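Local coordinates for restriction endonuclease R.BpuJI (Bacillus pumilus, PDB 2VLA), which binds its cognate DNA sequence through this N-terminal recognition domain, which is one piece of a longer, probable DNA-cleaving restriction endonuclease, at residues F9-I14 and I126-A131. Numbering follows the deposited sequence.
Sequences FRCTII and IEKVGA. With nucleotides of chain B.
K128 reaches from helix 122-130 to the loop 9-14 and donates a hydrogen bond from NZ to the backbone O of T12, at 3.0 Å. The ammonium lies in the carbonyl plane, on a lone pair, with a C=O...N angle of 137°. CG is anti to the carbonyl carbon of K128 (chi1 -70°), and the chain beyond it is fully extended, which carries NZ across to the loop. NZ also forms a salt bridge with D120, so two oxygens grip it and D120 probably offsets its charge. Along the way the lysine methylenes pass C11, whose SG lies 3.6 Å from K128 CE. F9 packs nearer the helix end. Its ring sets CE2 3.7 Å from A131 CB, while K128 CG comes to the ring edge near CE1, at 4.2 Å.

R10 does not touch the helix. Its extended side chain serves the DNA: NH1 donates a nearly straight bond (171°) to OP2 of DC7 of chain B, 2.9 Å away, at the edge of the guanidinium. T12 CG2 sits above one guanidinium face, offset toward its rim, and NE bonds to the backbone O of Y205. One loop of the recognition domain thus carries both this phosphate bond and the helix contacts. It precedes helix 22-36 and packs against the C-terminal part of helix 122-130; F9 and C11 also touch helix 168-171, and R10, T12 and I13 touch helix 203-219.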
loop_
_atom_site.group_PDB
_atom_site.type_symbol
_atom_site.label_atom_id
_atom_site.label_comp_id
_atom_site.label_asym_id
_atom_site.label_seq_id
_atom_site.Cartn_x
_atom_site.Cartn_y
_atom_site.Cartn_z
ATOM N N PHE A 9 -13.157 1.798 10.197
ATOM C CA PHE A 9 -12.973 0.503 9.554
ATOM C C PHE A 9 -11.505 0.215 9.365
ATOM O O PHE A 9 -10.819 0.938 8.661
ATOM C CB PHE A 9 -13.707 0.484 8.190
ATOM C CG PHE A 9 -13.621 -0.850 7.459
ATOM C CD1 PHE A 9 -12.543 -1.141 6.652
ATOM C CD2 PHE A 9 -14.621 -1.792 7.590
ATOM C CE1 PHE A 9 -12.455 -2.354 5.993
ATOM C CE2 PHE A 9 -14.547 -2.998 6.930
ATOM C CZ PHE A 9 -13.456 -3.282 6.137
ATOM N N ARG A 10 -11.017 -0.825 10.042
ATOM C CA ARG A 10 -9.622 -1.221 9.928
ATOM C C ARG A 10 -9.380 -1.873 8.582
ATOM O O ARG A 10 -10.016 -2.881 8.241
ATOM C CB ARG A 10 -9.253 -2.169 11.075
ATOM C CG ARG A 10 -7.791 -2.603 11.068
ATOM C CD ARG A 10 -7.422 -3.383 12.295
ATOM N NE ARG A 10 -5.997 -3.663 12.340
ATOM C CZ ARG A 10 -5.412 -4.784 11.923
ATOM N NH1 ARG A 10 -6.111 -5.763 11.404
ATOM N NH2 ARG A 10 -4.094 -4.938 12.057
ATOM N N CYS A 11 -8.470 -1.290 7.817
ATOM C CA CYS A 11 -8.233 -1.688 6.453
ATOM C C CYS A 11 -6.720 -1.803 6.224
ATOM O O CYS A 11 -6.044 -0.819 5.983
ATOM C CB CYS A 11 -8.889 -0.667 5.465
ATOM S SG CYS A 11 -8.871 -1.126 3.769
ATOM N N THR A 12 -6.208 -3.011 6.368
ATOM C CA THR A 12 -4.771 -3.177 6.467
ATOM C C THR A 12 -4.088 -3.256 5.121
ATOM O O THR A 12 -4.759 -3.472 4.043
ATOM C CB THR A 12 -4.374 -4.443 7.262
ATOM O OG1 THR A 12 -4.879 -5.597 6.613
ATOM C CG2 THR A 12 -4.900 -4.390 8.670
ATOM N N ILE A 13 -2.755 -3.063 5.167
ATOM C CA ILE A 13 -1.861 -3.551 4.153
ATOM C C ILE A 13 -0.903 -4.522 4.831
ATOM O O ILE A 13 -0.824 -4.571 6.062
ATOM C CB ILE A 13 -1.087 -2.417 3.440
ATOM C CG1 ILE A 13 -0.148 -1.676 4.417
ATOM C CG2 ILE A 13 -2.079 -1.413 2.770
ATOM C CD1 ILE A 13 1.009 -0.994 3.735
ATOM N N ILE A 14 -0.212 -5.299 4.025
ATOM C CA ILE A 14 0.753 -6.282 4.481
ATOM C C ILE A 14 1.783 -5.611 5.368
ATOM O O ILE A 14 2.185 -4.470 5.139
ATOM C CB ILE A 14 1.407 -6.985 3.274
ATOM C CG1 ILE A 14 0.413 -8.023 2.690
ATOM C CG2 ILE A 14 2.754 -7.658 3.654
ATOM C CD1 ILE A 14 0.802 -8.558 1.364
ATOM N N ILE A 126 -13.195 -10.389 1.020
ATOM C CA ILE A 126 -14.633 -10.471 1.124
ATOM C C ILE A 126 -15.180 -9.426 2.111
ATOM O O ILE A 126 -16.196 -8.828 1.871
ATOM C CB ILE A 126 -15.064 -11.909 1.534
ATOM C CG1 ILE A 126 -14.804 -12.871 0.370
ATOM C CG2 ILE A 126 -16.523 -11.951 1.970
ATOM C CD1 ILE A 126 -14.977 -14.344 0.711
ATOM N N GLU A 127 -14.469 -9.206 3.213
ATOM C CA GLU A 127 -14.868 -8.171 4.174
ATOM C C GLU A 127 -14.856 -6.776 3.521
ATOM O O GLU A 127 -15.791 -5.997 3.683
ATOM C CB GLU A 127 -13.951 -8.185 5.399
ATOM C CG GLU A 127 -14.211 -9.343 6.369
ATOM C CD GLU A 127 -13.200 -9.403 7.503
ATOM O OE1 GLU A 127 -12.505 -8.395 7.734
ATOM O OE2 GLU A 127 -13.111 -10.460 8.168
ATOM N N LYS A 128 -13.794 -6.473 2.784
ATOM C CA LYS A 128 -13.642 -5.153 2.204
ATOM C C LYS A 128 -14.653 -4.932 1.079
ATOM O O LYS A 128 -15.274 -3.890 0.996
ATOM C CB LYS A 128 -12.205 -4.944 1.724
ATOM C CG LYS A 128 -11.236 -4.832 2.878
ATOM C CD LYS A 128 -9.793 -4.671 2.447
ATOM C CE LYS A 128 -8.863 -4.762 3.665
ATOM N NZ LYS A 128 -7.441 -4.649 3.314
ATOM N N VAL A 129 -14.859 -5.952 0.268
ATOM C CA VAL A 129 -15.889 -5.903 -0.755
ATOM C C VAL A 129 -17.286 -5.781 -0.105
ATOM O O VAL A 129 -18.148 -4.992 -0.570
ATOM C CB VAL A 129 -15.816 -7.139 -1.663
ATOM C CG1 VAL A 129 -17.098 -7.307 -2.458
ATOM C CG2 VAL A 129 -14.593 -7.042 -2.595
ATOM N N GLY A 130 -17.506 -6.509 0.982
ATOM C CA GLY A 130 -18.808 -6.452 1.686
ATOM C C GLY A 130 -19.089 -5.061 2.239
ATOM O O GLY A 130 -20.240 -4.640 2.338
ATOM N N ALA A 131 -18.022 -4.340 2.577
ATOM C CA ALA A 131 -18.128 -2.992 3.123
ATOM C C ALA A 131 -18.178 -1.906 2.014
ATOM O O ALA A 131 -18.248 -0.717 2.308
ATOM C CB ALA A 131 -16.948 -2.723 4.088
ATOM P P DC B 7 -5.224 -9.589 11.241
ATOM O OP1 DC B 7 -6.541 -9.865 11.839
ATOM O OP2 DC B 7 -5.039 -8.327 10.500
ATOM O "O5'" DC B 7 -4.058 -9.654 12.336
ATOM C "C5'" DC B 7 -4.007 -10.740 13.256
ATOM C "C4'" DC B 7 -2.748 -10.660 14.108
ATOM O "O4'" DC B 7 -1.573 -10.924 13.284
ATOM C "C3'" DC B 7 -2.470 -9.293 14.745
ATOM O "O3'" DC B 7 -2.013 -9.492 16.066
ATOM C "C2'" DC B 7 -1.323 -8.734 13.924
ATOM C "C1'" DC B 7 -0.562 -9.994 13.645
ATOM N N1 DC B 7 0.429 -9.989 12.553
ATOM C C2 DC B 7 1.573 -10.764 12.698
ATOM O O2 DC B 7 1.752 -11.361 13.768
ATOM N N3 DC B 7 2.475 -10.810 11.696
ATOM C C4 DC B 7 2.206 -10.177 10.548
ATOM N N4 DC B 7 3.090 -10.243 9.563
ATOM C C5 DC B 7 1.036 -9.391 10.384
ATOM C C6 DC B 7 0.187 -9.319 11.397
#